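Local coordinates for iron binding protein FbpA (Mannheimia haemolytica, PDB 1SI1), which binds ferric iron and probably serves as the periplasmic solute-binding protein of a bacterial iron-uptake system, at residues V6-Q11 with V54-D59; G97-A102 with N230-V235; K132-S137 with N169-P174. All coordinates share one frame; numbering follows the deposited sequence.

Interaction 1. Residues V6-Q11 with V54-D59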
ATOM      1  N   VAL A   6      17.378  -1.479  11.324  1.00 10.90           N
ATOM      2  CA  VAL A   6      16.202  -1.307  10.496  1.00 10.34           C
ATOM      3  C   VAL A   6      15.661   0.088  10.752  1.00 14.58           C
ATOM      4  O   VAL A   6      15.247   0.377  11.868  1.00 12.97           O
ATOM      5  CB  VAL A   6      15.134  -2.319  10.854  1.00 12.26           C
ATOM      6  CG1 VAL A   6      13.870  -2.066  10.018  1.00 13.20           C
ATOM      7  CG2 VAL A   6      15.657  -3.736  10.621  1.00 13.52           C
ATOM      8  N   TYR A   7      15.705   0.958   9.744  1.00 12.47           N
ATOM      9  CA  TYR A   7      15.061   2.265   9.792  1.00  9.56           C
ATOM     10  C   TYR A   7      13.690   2.101   9.189  1.00 10.54           C
ATOM     11  O   TYR A   7      13.556   1.714   8.030  1.00 12.19           O
ATOM     12  CB  TYR A   7      15.835   3.309   8.995  1.00 12.31           C
ATOM     13  CG  TYR A   7      17.083   3.868   9.638  1.00 11.85           C
ATOM     14  CD1 TYR A   7      17.919   3.081  10.427  1.00 12.41           C
ATOM     15  CD2 TYR A   7      17.463   5.189   9.393  1.00 15.71           C
ATOM     16  CE1 TYR A   7      19.081   3.610  10.995  1.00 13.83           C
ATOM     17  CE2 TYR A   7      18.612   5.720   9.948  1.00 17.41           C
ATOM     18  CZ  TYR A   7      19.418   4.924  10.736  1.00 16.13           C
ATOM     19  OH  TYR A   7      20.565   5.448  11.276  1.00 18.49           O
ATOM     20  N   SER A   8      12.669   2.405   9.966  1.00 10.97           N
ATOM     21  CA  SER A   8      11.307   2.081   9.600  1.00 10.68           C
ATOM     22  C   SER A   8      10.401   3.289   9.624  1.00 12.83           C
ATOM     23  O   SER A   8      10.351   4.023  10.596  1.00 13.18           O
ATOM     24  CB  SER A   8      10.743   1.049  10.559  1.00 10.99           C
ATOM     25  OG  SER A   8       9.412   0.735  10.230  1.00 12.07           O
ATOM     26  N   TYR A   9       9.687   3.494   8.532  1.00 10.41           N
ATOM     27  CA  TYR A   9       8.562   4.415   8.498  1.00 12.51           C
ATOM     28  C   TYR A   9       7.393   3.853   9.308  1.00 10.69           C
ATOM     29  O   TYR A   9       6.584   4.595   9.883  1.00 12.80           O
ATOM     30  CB  TYR A   9       8.133   4.637   7.036  1.00 14.35           C
ATOM     31  CG  TYR A   9       6.731   5.150   6.885  1.00 14.04           C
ATOM     32  CD1 TYR A   9       6.454   6.512   6.895  1.00 16.05           C
ATOM     33  CD2 TYR A   9       5.670   4.262   6.741  1.00 14.76           C
ATOM     34  CE1 TYR A   9       5.151   6.963   6.771  1.00 18.24           C
ATOM     35  CE2 TYR A   9       4.393   4.698   6.635  1.00 18.25           C
ATOM     36  CZ  TYR A   9       4.130   6.043   6.638  1.00 16.79           C
ATOM     37  OH  TYR A   9       2.819   6.465   6.517  1.00 22.47           O
ATOM     38  N   ARG A  10       7.255   2.532   9.303  1.00 10.72           N
ATOM     39  CA  ARG A  10       6.166   1.858   9.968  1.00 10.77           C
ATOM     40  C   ARG A  10       6.426   1.762  11.469  1.00 11.99           C
ATOM     41  O   ARG A  10       7.564   1.572  11.897  1.00 12.43           O
ATOM     42  CB  ARG A  10       5.999   0.486   9.339  1.00 12.33           C
ATOM     43  CG  ARG A  10       5.023  -0.449   9.989  1.00 12.44           C
ATOM     44  CD  ARG A  10       4.594  -1.545   9.040  1.00 10.76           C
ATOM     45  NE  ARG A  10       3.557  -1.070   8.134  1.00 10.58           N
ATOM     46  CZ  ARG A  10       2.987  -1.787   7.185  1.00 10.83           C
ATOM     47  NH1 ARG A  10       2.004  -1.246   6.499  1.00 14.42           N
ATOM     48  NH2 ARG A  10       3.390  -3.012   6.896  1.00 14.30           N
ATOM     49  N   GLN A  11       5.372   1.892  12.262  1.00 13.02           N
ATOM     50  CA  GLN A  11       5.503   1.927  13.713  1.00 14.66           C
ATOM     51  C   GLN A  11       6.147   0.646  14.192  1.00 12.25           C
ATOM     52  O   GLN A  11       5.837  -0.430  13.706  1.00 12.72           O
ATOM     53  CB  GLN A  11       4.136   2.109  14.367  1.00 18.33           C
ATOM     54  CG  GLN A  11       3.604   3.501  14.141  1.00 18.44           C
ATOM     55  CD  GLN A  11       2.431   3.845  15.017  1.00 34.82           C
ATOM     56  OE1 GLN A  11       1.500   3.055  15.147  1.00 33.26           O
ATOM     57  NE2 GLN A  11       2.465   5.033  15.617  1.00 40.05           N
ATOM     58  N   VAL A  54      18.605  -1.742   6.701  1.00 11.53           N
ATOM     59  CA  VAL A  54      17.353  -2.013   6.007  1.00 10.75           C
ATOM     60  C   VAL A  54      16.450  -0.808   6.197  1.00 10.87           C
ATOM     61  O   VAL A  54      16.241  -0.367   7.313  1.00 10.91           O
ATOM     62  CB  VAL A  54      16.658  -3.239   6.570  1.00 12.76           C
ATOM     63  CG1 VAL A  54      15.281  -3.444   5.910  1.00 13.41           C
ATOM     64  CG2 VAL A  54      17.532  -4.478   6.393  1.00 13.06           C
ATOM     65  N   LEU A  55      15.921  -0.300   5.099  1.00 11.24           N
ATOM     66  CA  LEU A  55      14.955   0.780   5.084  1.00  9.69           C
ATOM     67  C   LEU A  55      13.612   0.157   4.790  1.00 10.23           C
ATOM     68  O   LEU A  55      13.413  -0.452   3.744  1.00 13.22           O
ATOM     69  CB  LEU A  55      15.333   1.801   4.026  1.00 11.06           C
ATOM     70  CG  LEU A  55      16.793   2.249   4.039  1.00 12.21           C
ATOM     71  CD1 LEU A  55      16.975   3.314   2.992  1.00 13.14           C
ATOM     72  CD2 LEU A  55      17.190   2.762   5.408  1.00 11.27           C
ATOM     73  N   LEU A  56      12.710   0.270   5.741  1.00 10.40           N
ATOM     74  CA  LEU A  56      11.411  -0.341   5.646  1.00  9.96           C
ATOM     75  C   LEU A  56      10.374   0.739   5.550  1.00 10.52           C
ATOM     76  O   LEU A  56      10.300   1.624   6.391  1.00 10.68           O
ATOM     77  CB  LEU A  56      11.180  -1.207   6.878  1.00 10.30           C
ATOM     78  CG  LEU A  56       9.933  -2.102   6.885  1.00 13.24           C
ATOM     79  CD1 LEU A  56      10.123  -3.334   7.751  1.00 15.29           C
ATOM     80  CD2 LEU A  56       8.693  -1.333   7.337  1.00 14.53           C
ATOM     81  N   THR A  57       9.583   0.712   4.491  1.00 11.11           N
ATOM     82  CA  THR A  57       8.591   1.730   4.323  1.00 10.77           C
ATOM     83  C   THR A  57       7.349   1.188   3.649  1.00  9.83           C
ATOM     84  O   THR A  57       7.222  -0.013   3.401  1.00 11.01           O
ATOM     85  CB  THR A  57       9.195   2.945   3.602  1.00 10.10           C
ATOM     86  OG1 THR A  57       8.314   4.069   3.730  1.00 11.47           O
ATOM     87  CG2 THR A  57       9.370   2.701   2.109  1.00 13.85           C
ATOM     88  N   VAL A  58       6.407   2.086   3.439  1.00  9.72           N
ATOM     89  CA  VAL A  58       5.082   1.727   3.008  1.00  8.14           C
ATOM     90  C   VAL A  58       4.716   2.638   1.865  1.00  9.78           C
ATOM     91  O   VAL A  58       4.933   3.831   1.953  1.00 12.28           O
ATOM     92  CB  VAL A  58       4.073   1.905   4.172  1.00 11.99           C
ATOM     93  CG1 VAL A  58       2.668   1.665   3.697  1.00 16.75           C
ATOM     94  CG2 VAL A  58       4.404   0.975   5.340  1.00 12.26           C
ATOM     95  N   ASP A  59       4.135   2.041   0.831  1.00 10.30           N
ATOM     96  CA  ASP A  59       3.634   2.699  -0.379  1.00 10.78           C
ATOM     97  C   ASP A  59       4.739   2.862  -1.404  1.00 10.92           C
ATOM     98  O   ASP A  59       5.852   3.281  -1.084  1.00 10.69           O
ATOM     99  CB  ASP A  59       2.992   4.046  -0.068  1.00 13.52           C
ATOM    100  CG  ASP A  59       2.118   4.551  -1.194  1.00 17.88           C
ATOM    101  OD1 ASP A  59       2.636   5.026  -2.226  1.00 17.88           O
ATOM    102  OD2 ASP A  59       0.884   4.518  -1.124  1.00 17.02           O
TER
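Y7 and Y9 tie the strand ending at S8 to strand 54-58 through three backbone hydrogen bonds: Y7 N to V54 O (2.8 Å), L56 N to Y7 O (2.8 Å) and Y9 N to L56 O (2.9 Å). The strands run parallel, 22° apart, pairing V6 with V54, Y7 with L55 and S8 with L56.

Apolar contacts line both faces. V6 and L56 meet through CG1 and CB, beta-branched valine suiting an extended strand, while on the other face L55 CD2 reaches Y7 CB at 3.9 Å. Past S8 the first chain turns away, and its side chains reach back: Y9 lays CD2 and CE2 across V58, CE2 lying 3.7 Å from V58 CB. R10 bends at chi3 (-81°), which brings its guanidinium over V58, with CG2 of the valine against one face, toward the rim.

Among polar groups, S8 OG donates to R10 O (2.6 Å), on a carbonyl lone pair, where the chain leaves the strand. The charge of R10 is met by E268.

Strand 3-8 also pairs parallel with 29-34, and strand 54-58 antiparallel with 228-236, in the mixed sheet of a periplasmic binding protein; helices 40-46 and 60-67 pack against L55, and D59 N-caps the latter.

Interaction 2. Residues G97-A102 with N230-V235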
ATOM      1  N   GLY A  97       8.991  -5.733  -2.240  1.00 12.48           N
ATOM      2  CA  GLY A  97       7.744  -5.706  -1.504  1.00 11.29           C
ATOM      3  C   GLY A  97       7.667  -6.860  -0.535  1.00 11.54           C
ATOM      4  O   GLY A  97       8.140  -7.951  -0.833  1.00 12.46           O
ATOM      5  N   LEU A  98       7.076  -6.623   0.635  1.00 10.77           N
ATOM      6  CA  LEU A  98       6.867  -7.663   1.642  1.00 10.76           C
ATOM      7  C   LEU A  98       5.401  -7.899   1.955  1.00 11.86           C
ATOM      8  O   LEU A  98       5.048  -8.977   2.395  1.00 12.48           O
ATOM      9  CB  LEU A  98       7.596  -7.310   2.933  1.00 11.16           C
ATOM     10  CG  LEU A  98       9.115  -7.266   2.852  1.00 11.13           C
ATOM     11  CD1 LEU A  98       9.678  -6.840   4.211  1.00 14.66           C
ATOM     12  CD2 LEU A  98       9.682  -8.621   2.404  1.00 12.62           C
ATOM     13  N   THR A  99       4.559  -6.887   1.774  1.00 11.81           N
ATOM     14  CA  THR A  99       3.119  -7.075   1.894  1.00 10.74           C
ATOM     15  C   THR A  99       2.445  -6.233   0.848  1.00 10.35           C
ATOM     16  O   THR A  99       3.053  -5.328   0.282  1.00 10.69           O
ATOM     17  CB  THR A  99       2.575  -6.610   3.253  1.00 12.53           C
ATOM     18  OG1 THR A  99       2.785  -5.198   3.411  1.00 13.82           O
ATOM     19  CG2 THR A  99       3.295  -7.260   4.397  1.00 13.92           C
ATOM     20  N   THR A 100       1.184  -6.539   0.598  1.00 11.85           N
ATOM     21  CA  THR A 100       0.366  -5.682  -0.236  1.00 10.78           C
ATOM     22  C   THR A 100      -0.878  -5.206   0.478  1.00 10.34           C
ATOM     23  O   THR A 100      -1.379  -5.834   1.419  1.00 11.14           O
ATOM     24  CB  THR A 100      -0.032  -6.357  -1.559  1.00 13.96           C
ATOM     25  OG1 THR A 100      -0.799  -7.543  -1.309  1.00 13.05           O
ATOM     26  CG2 THR A 100       1.184  -6.833  -2.316  1.00 17.21           C
ATOM     27  N   ARG A 101      -1.374  -4.077  -0.000  1.00 13.06           N
ATOM     28  CA  ARG A 101      -2.607  -3.500   0.464  1.00 10.97           C
ATOM     29  C   ARG A 101      -3.476  -3.311  -0.769  1.00 10.12           C
ATOM     30  O   ARG A 101      -3.007  -2.851  -1.787  1.00 12.80           O
ATOM     31  CB  ARG A 101      -2.379  -2.174   1.182  1.00 16.38           C
ATOM     32  CG  ARG A 101      -1.517  -1.163   0.450  1.00 16.90           C
ATOM     33  CD  ARG A 101      -0.078  -1.011   0.963  1.00 23.38           C
ATOM     34  NE  ARG A 101      -0.029  -0.894   2.408  1.00 20.66           N
ATOM     35  CZ  ARG A 101      -0.191   0.239   3.118  1.00 16.75           C
ATOM     36  NH1 ARG A 101      -0.142   0.176   4.436  1.00 15.57           N
ATOM     37  NH2 ARG A 101      -0.402   1.418   2.553  1.00 19.26           N
ATOM     38  N   ALA A 102      -4.740  -3.665  -0.650  1.00 10.80           N
ATOM     39  CA  ALA A 102      -5.703  -3.509  -1.734  1.00 11.41           C
ATOM     40  C   ALA A 102      -6.421  -2.178  -1.600  1.00 10.30           C
ATOM     41  O   ALA A 102      -6.830  -1.813  -0.506  1.00 11.54           O
ATOM     42  CB  ALA A 102      -6.699  -4.643  -1.673  1.00 10.85           C
ATOM     43  N   ASN A 230      -1.064  -1.927  -3.718  1.00  9.90           N
ATOM     44  CA  ASN A 230       0.147  -1.187  -3.423  1.00 10.57           C
ATOM     45  C   ASN A 230       0.924  -2.040  -2.427  1.00 10.16           C
ATOM     46  O   ASN A 230       0.433  -3.091  -2.017  1.00 10.68           O
ATOM     47  CB  ASN A 230      -0.200   0.188  -2.858  1.00  9.19           C
ATOM     48  CG  ASN A 230       0.839   1.230  -3.166  1.00 11.23           C
ATOM     49  OD1 ASN A 230       2.031   0.978  -3.067  1.00 10.45           O
ATOM     50  ND2 ASN A 230       0.388   2.419  -3.520  1.00 12.67           N
ATOM     51  N   ILE A 231       2.122  -1.610  -2.038  1.00 10.18           N
ATOM     52  CA  ILE A 231       3.011  -2.452  -1.253  1.00  9.43           C
ATOM     53  C   ILE A 231       3.551  -1.745  -0.040  1.00 10.28           C
ATOM     54  O   ILE A 231       3.574  -0.534   0.023  1.00 10.41           O
ATOM     55  CB  ILE A 231       4.217  -2.917  -2.093  1.00 10.14           C
ATOM     56  CG1 ILE A 231       4.953  -1.733  -2.717  1.00 14.01           C
ATOM     57  CG2 ILE A 231       3.776  -3.867  -3.161  1.00 14.02           C
ATOM     58  CD1 ILE A 231       6.409  -2.023  -3.051  1.00 15.72           C
ATOM     59  N   SER A 232       3.972  -2.546   0.938  1.00  9.97           N
ATOM     60  CA  SER A 232       5.018  -2.135   1.858  1.00 11.42           C
ATOM     61  C   SER A 232       6.241  -2.898   1.436  1.00 11.34           C
ATOM     62  O   SER A 232       6.137  -3.939   0.808  1.00 12.57           O
ATOM     63  CB  SER A 232       4.674  -2.476   3.297  1.00 13.17           C
ATOM     64  OG  SER A 232       5.012  -3.824   3.650  1.00 13.65           O
ATOM     65  N   GLY A 233       7.409  -2.386   1.757  1.00 10.61           N
ATOM     66  CA  GLY A 233       8.602  -3.082   1.338  1.00 12.97           C
ATOM     67  C   GLY A 233       9.854  -2.599   1.993  1.00 10.58           C
ATOM     68  O   GLY A 233       9.812  -1.873   2.974  1.00 11.74           O
ATOM     69  N   VAL A 234      10.969  -3.015   1.412  1.00  9.88           N
ATOM     70  CA  VAL A 234      12.281  -2.793   1.988  1.00 10.10           C
ATOM     71  C   VAL A 234      13.310  -2.506   0.917  1.00 10.47           C
ATOM     72  O   VAL A 234      13.175  -2.911  -0.224  1.00 11.07           O
ATOM     73  CB  VAL A 234      12.771  -4.006   2.823  1.00 10.51           C
ATOM     74  CG1 VAL A 234      12.029  -4.100   4.150  1.00 11.43           C
ATOM     75  CG2 VAL A 234      12.647  -5.322   2.033  1.00 12.48           C
ATOM     76  N   VAL A 235      14.343  -1.808   1.344  1.00 11.84           N
ATOM     77  CA  VAL A 235      15.476  -1.439   0.533  1.00 12.72           C
ATOM     78  C   VAL A 235      16.679  -1.657   1.425  1.00 13.94           C
ATOM     79  O   VAL A 235      16.630  -1.395   2.623  1.00 13.11           O
ATOM     80  CB  VAL A 235      15.381   0.032   0.132  1.00 14.38           C
ATOM     81  CG1 VAL A 235      16.712   0.570  -0.392  1.00 14.81           C
ATOM     82  CG2 VAL A 235      14.269   0.241  -0.909  1.00 14.19           C
TER
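Strands 97-102 and 230-235 run antiparallel, their axes 161° apart, and a classic beta bulge shifts the register where L98 and T99 both face S232. They belong to the long central strands of the periplasmic binding protein fold. At the bulge, S232 O takes a 2.8 Å bond from L98 N and a weak one from T99 N, while S232 N returns a bond to T99 O. Beyond it regular pairing resumes: R101 N to N230 O and N230 N to R101 O are both 2.9 Å. Glycines suit the pair G97 and G233, whose CA atoms come within 4.0 Å: a CB would be crowded on either, against I231 CG2 from G97 and against G97 CA from G233.

T99 and S232 point to the same face, and their hydroxyls meet at 2.6 Å, OG1 to OG. T99 OG1 sits between its own N and carbonyl carbon (chi1 63°), which turns it to the serine; it is also bonded to E268. Further along that face, R101 and N230 lie side by side, R101 CG 3.8 Å from N230 CB, with guanidinium and amide planes at right angles. The arginine chain bends at chi2 and chi3, and NH1 forms a salt bridge with E268; the R101 side chain also touches Y142 and comes about 4 Å (nearest atoms) from the bound ferric ion. The length of arginine lets a residue fixed in the strand place its guanidinium beside E268, close to the metal site.

On the other face T100 CG2 and I231 CG2 pack obliquely. Near the bulge, L98 and V234 cross at about a right angle, their branched ends making an apolar patch by L98 CD1 and V234 CG1. N230 OD1 accepts from I60 N and also folds back on its own chain, accepting I231 N at 2.8 Å, in the carbonyl plane on a lone pair.

Interaction 3. Residues K132-S137 with N169-P174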
ATOM      1  N   LYS A 132     -22.632  10.690  -4.618  1.00 16.86           N
ATOM      2  CA  LYS A 132     -22.643   9.528  -3.725  1.00 15.98           C
ATOM      3  C   LYS A 132     -21.263   8.998  -3.394  1.00 13.38           C
ATOM      4  O   LYS A 132     -21.166   8.018  -2.670  1.00 15.97           O
ATOM      5  CB  LYS A 132     -23.438   8.398  -4.348  1.00 17.14           C
ATOM      6  CG  LYS A 132     -24.904   8.717  -4.574  1.00 22.09           C
ATOM      7  CD  LYS A 132     -25.626   7.539  -5.165  1.00 22.63           C
ATOM      8  CE  LYS A 132     -27.132   7.783  -5.173  1.00 29.44           C
ATOM      9  NZ  LYS A 132     -27.877   6.599  -5.655  1.00 36.61           N
ATOM     10  N   VAL A 133     -20.209   9.611  -3.928  1.00 15.50           N
ATOM     11  CA  VAL A 133     -18.861   9.064  -3.774  1.00 14.18           C
ATOM     12  C   VAL A 133     -17.984   9.959  -2.901  1.00 15.65           C
ATOM     13  O   VAL A 133     -17.952  11.168  -3.082  1.00 15.16           O
ATOM     14  CB  VAL A 133     -18.185   8.854  -5.139  1.00 14.47           C
ATOM     15  CG1 VAL A 133     -16.868   8.122  -4.971  1.00 17.70           C
ATOM     16  CG2 VAL A 133     -19.083   8.063  -6.063  1.00 14.62           C
ATOM     17  N   CYS A 134     -17.271   9.350  -1.952  1.00 14.76           N
ATOM     18  CA  CYS A 134     -16.276  10.047  -1.147  1.00 15.96           C
ATOM     19  C   CYS A 134     -14.886   9.489  -1.428  1.00 14.49           C
ATOM     20  O   CYS A 134     -14.667   8.276  -1.393  1.00 15.87           O
ATOM     21  CB  CYS A 134     -16.618  10.000   0.322  0.65 18.94           C
ATOM     22  SG  CYS A 134     -17.747  11.352   0.745  0.65 21.53           S
ATOM     23  N   VAL A 135     -13.955  10.383  -1.714  1.00 14.34           N
ATOM     24  CA  VAL A 135     -12.567  10.025  -1.857  1.00 14.92           C
ATOM     25  C   VAL A 135     -11.703  11.118  -1.239  1.00 13.10           C
ATOM     26  O   VAL A 135     -12.011  12.314  -1.339  1.00 17.43           O
ATOM     27  CB  VAL A 135     -12.197   9.830  -3.339  0.65 22.58           C
ATOM     28  CG1 VAL A 135     -12.262  11.132  -4.090  0.65 26.69           C
ATOM     29  CG2 VAL A 135     -10.823   9.214  -3.482  0.65 19.24           C
ATOM     30  N   ARG A 136     -10.618  10.707  -0.604  1.00 13.10           N
ATOM     31  CA  ARG A 136      -9.628  11.635  -0.095  1.00 14.44           C
ATOM     32  C   ARG A 136      -8.913  12.322  -1.265  1.00 14.82           C
ATOM     33  O   ARG A 136      -9.121  11.978  -2.429  1.00 14.78           O
ATOM     34  CB  ARG A 136      -8.614  10.910   0.789  1.00 12.76           C
ATOM     35  CG  ARG A 136      -7.605  10.074   0.021  1.00 14.19           C
ATOM     36  CD  ARG A 136      -6.688   9.303   0.888  1.00 13.40           C
ATOM     37  NE  ARG A 136      -5.915  10.182   1.757  1.00 14.24           N
ATOM     38  CZ  ARG A 136      -5.219   9.763   2.794  1.00 20.46           C
ATOM     39  NH1 ARG A 136      -5.204   8.473   3.116  1.00 24.18           N
ATOM     40  NH2 ARG A 136      -4.545  10.638   3.524  1.00 15.94           N
ATOM     41  N   SER A 137      -8.060  13.282  -0.935  1.00 12.82           N
ATOM     42  CA  SER A 137      -7.369  14.070  -1.943  1.00 13.66           C
ATOM     43  C   SER A 137      -6.848  13.179  -3.048  1.00 13.45           C
ATOM     44  O   SER A 137      -6.254  12.149  -2.809  1.00 12.57           O
ATOM     45  CB  SER A 137      -6.192  14.813  -1.321  1.00 14.70           C
ATOM     46  OG  SER A 137      -5.417  15.451  -2.320  1.00 16.18           O
ATOM     47  N   ASN A 169     -18.753  13.200  -9.446  1.00 13.61           N
ATOM     48  CA  ASN A 169     -19.612  12.411  -8.585  1.00 16.05           C
ATOM     49  C   ASN A 169     -19.315  12.531  -7.105  1.00 16.61           C
ATOM     50  O   ASN A 169     -19.988  11.883  -6.299  1.00 16.46           O
ATOM     51  CB  ASN A 169     -19.529  10.940  -8.985  1.00 14.28           C
ATOM     52  CG  ASN A 169     -20.233  10.647 -10.295  1.00 18.02           C
ATOM     53  OD1 ASN A 169     -21.023  11.458 -10.784  1.00 17.30           O
ATOM     54  ND2 ASN A 169     -19.971   9.475 -10.856  1.00 14.66           N
ATOM     55  N   LEU A 170     -18.349  13.358  -6.724  1.00 15.10           N
ATOM     56  CA  LEU A 170     -18.002  13.456  -5.313  1.00 15.54           C
ATOM     57  C   LEU A 170     -19.098  14.144  -4.522  1.00 17.82           C
ATOM     58  O   LEU A 170     -19.682  15.134  -4.976  1.00 18.17           O
ATOM     59  CB  LEU A 170     -16.687  14.196  -5.110  1.00 16.23           C
ATOM     60  CG  LEU A 170     -15.474  13.567  -5.791  1.00 16.73           C
ATOM     61  CD1 LEU A 170     -14.224  14.394  -5.559  1.00 15.61           C
ATOM     62  CD2 LEU A 170     -15.276  12.158  -5.287  1.00 16.11           C
ATOM     63  N   ALA A 171     -19.364  13.611  -3.332  1.00 16.63           N
ATOM     64  CA  ALA A 171     -20.396  14.126  -2.445  1.00 18.84           C
ATOM     65  C   ALA A 171     -19.910  15.357  -1.688  1.00 17.92           C
ATOM     66  O   ALA A 171     -20.712  16.161  -1.208  1.00 21.43           O
ATOM     67  CB  ALA A 171     -20.816  13.046  -1.467  1.00 19.93           C
ATOM     68  N   ARG A 172     -18.595  15.484  -1.566  1.00 16.81           N
ATOM     69  CA  ARG A 172     -17.969  16.598  -0.885  1.00 17.57           C
ATOM     70  C   ARG A 172     -16.549  16.799  -1.392  1.00 19.77           C
ATOM     71  O   ARG A 172     -15.970  15.929  -2.057  1.00 18.39           O
ATOM     72  CB  ARG A 172     -17.934  16.338   0.622  1.00 18.97           C
ATOM     73  CG  ARG A 172     -17.007  15.205   1.028  1.00 17.86           C
ATOM     74  CD  ARG A 172     -17.088  14.853   2.485  1.00 21.60           C
ATOM     75  NE  ARG A 172     -16.099  13.840   2.842  1.00 22.09           N
ATOM     76  CZ  ARG A 172     -15.924  13.372   4.068  1.00 23.81           C
ATOM     77  NH1 ARG A 172     -16.693  13.798   5.063  1.00 27.12           N
ATOM     78  NH2 ARG A 172     -14.991  12.458   4.300  1.00 23.41           N
ATOM     79  N   LYS A 173     -15.987  17.951  -1.060  1.00 18.78           N
ATOM     80  CA  LYS A 173     -14.594  18.237  -1.332  1.00 18.13           C
ATOM     81  C   LYS A 173     -13.719  17.169  -0.691  1.00 19.35           C
ATOM     82  O   LYS A 173     -13.911  16.851   0.482  1.00 20.35           O
ATOM     83  CB  LYS A 173     -14.222  19.608  -0.767  1.00 19.42           C
ATOM     84  CG  LYS A 173     -12.823  20.066  -1.128  1.00 23.14           C
ATOM     85  CD  LYS A 173     -12.540  21.465  -0.581  1.00 28.30           C
ATOM     86  CE  LYS A 173     -11.045  21.761  -0.562  1.00 31.64           C
ATOM     87  NZ  LYS A 173     -10.446  21.731  -1.928  1.00 32.87           N
ATOM     88  N   PRO A 174     -12.788  16.593  -1.449  1.00 16.96           N
ATOM     89  CA  PRO A 174     -11.852  15.627  -0.867  1.00 16.54           C
ATOM     90  C   PRO A 174     -11.238  16.163   0.412  1.00 20.98           C
ATOM     91  O   PRO A 174     -10.699  17.261   0.444  1.00 19.71           O
ATOM     92  CB  PRO A 174     -10.820  15.441  -1.978  1.00 17.32           C
ATOM     93  CG  PRO A 174     -11.628  15.593  -3.195  1.00 16.80           C
ATOM     94  CD  PRO A 174     -12.548  16.754  -2.894  1.00 16.69           C
TER
HETATM   95  O   HOH W   1     -13.788  13.383   1.089  1.00 17.01           O
HETATM   96  O   HOH W   2     -14.780  13.376  -1.452  1.00 17.33           O
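V133 and L170 meet at a single backbone bridge, where the short strand 133-134 touches the loop after helix 141-168. A171 N donates to V133 O (2.8 Å), and V133 N reaches N169 O at 3.3 Å.

Side chains from the two segments interlock along this seam. V133 CG2 rests obliquely against N169 CB. L170 starts out away from the opposite segment, but its chi1 of -59° sets CG beside its own N and brings CD2 back into the notch between V133 O and CG1 of V135, a side chain modelled in two conformations. A171 has a methyl small enough to fit beside V133 O and C134 SG. That sulfur, in the disulfide with C190, also lies against the straight R172 chain, 3.6 Å from NE in one of its two modelled positions.

Two waters lie between the chains before P174: one accepts from R172 NE and is within reach of V135 O, the other accepts from V135 N (3.1 Å) and lies 2.9 Å from R172 O. The guanidinium of R172 continues to D180. P174, with no N-H to donate, brings the chains together again, its CB 3.4 Å from V135 O and also against S137 N.

Strand 133-134 pairs parallel with strand 192-196 through K132 and C134, V133 leans on L166 of helix 141-168, and helix 178-186 packs against C134 and R172.

Interactions 1 and 2 are neighbours in the sheet, since strand 54-58 lies beside strand 228-236: D59 N meets I231 O and L55 N meets V235 O, each at 2.8 Å and probably hydrogen-bonded. Their centres are about 10 Å apart. E268 joins them too, taking salt bridges from both R10 and R101. Interaction 3 reaches the same sheet, but its centre is about 30 Å from that of interaction 1, on the opposite side of the chain's centre, and about 26 Å from that of interaction 2. Yet all three approach the ferric ion, bound by Y142, Y198 and Y199: the side chain of R101 lies about 4 Å from it, and those of V58 and R136 about 6 Å.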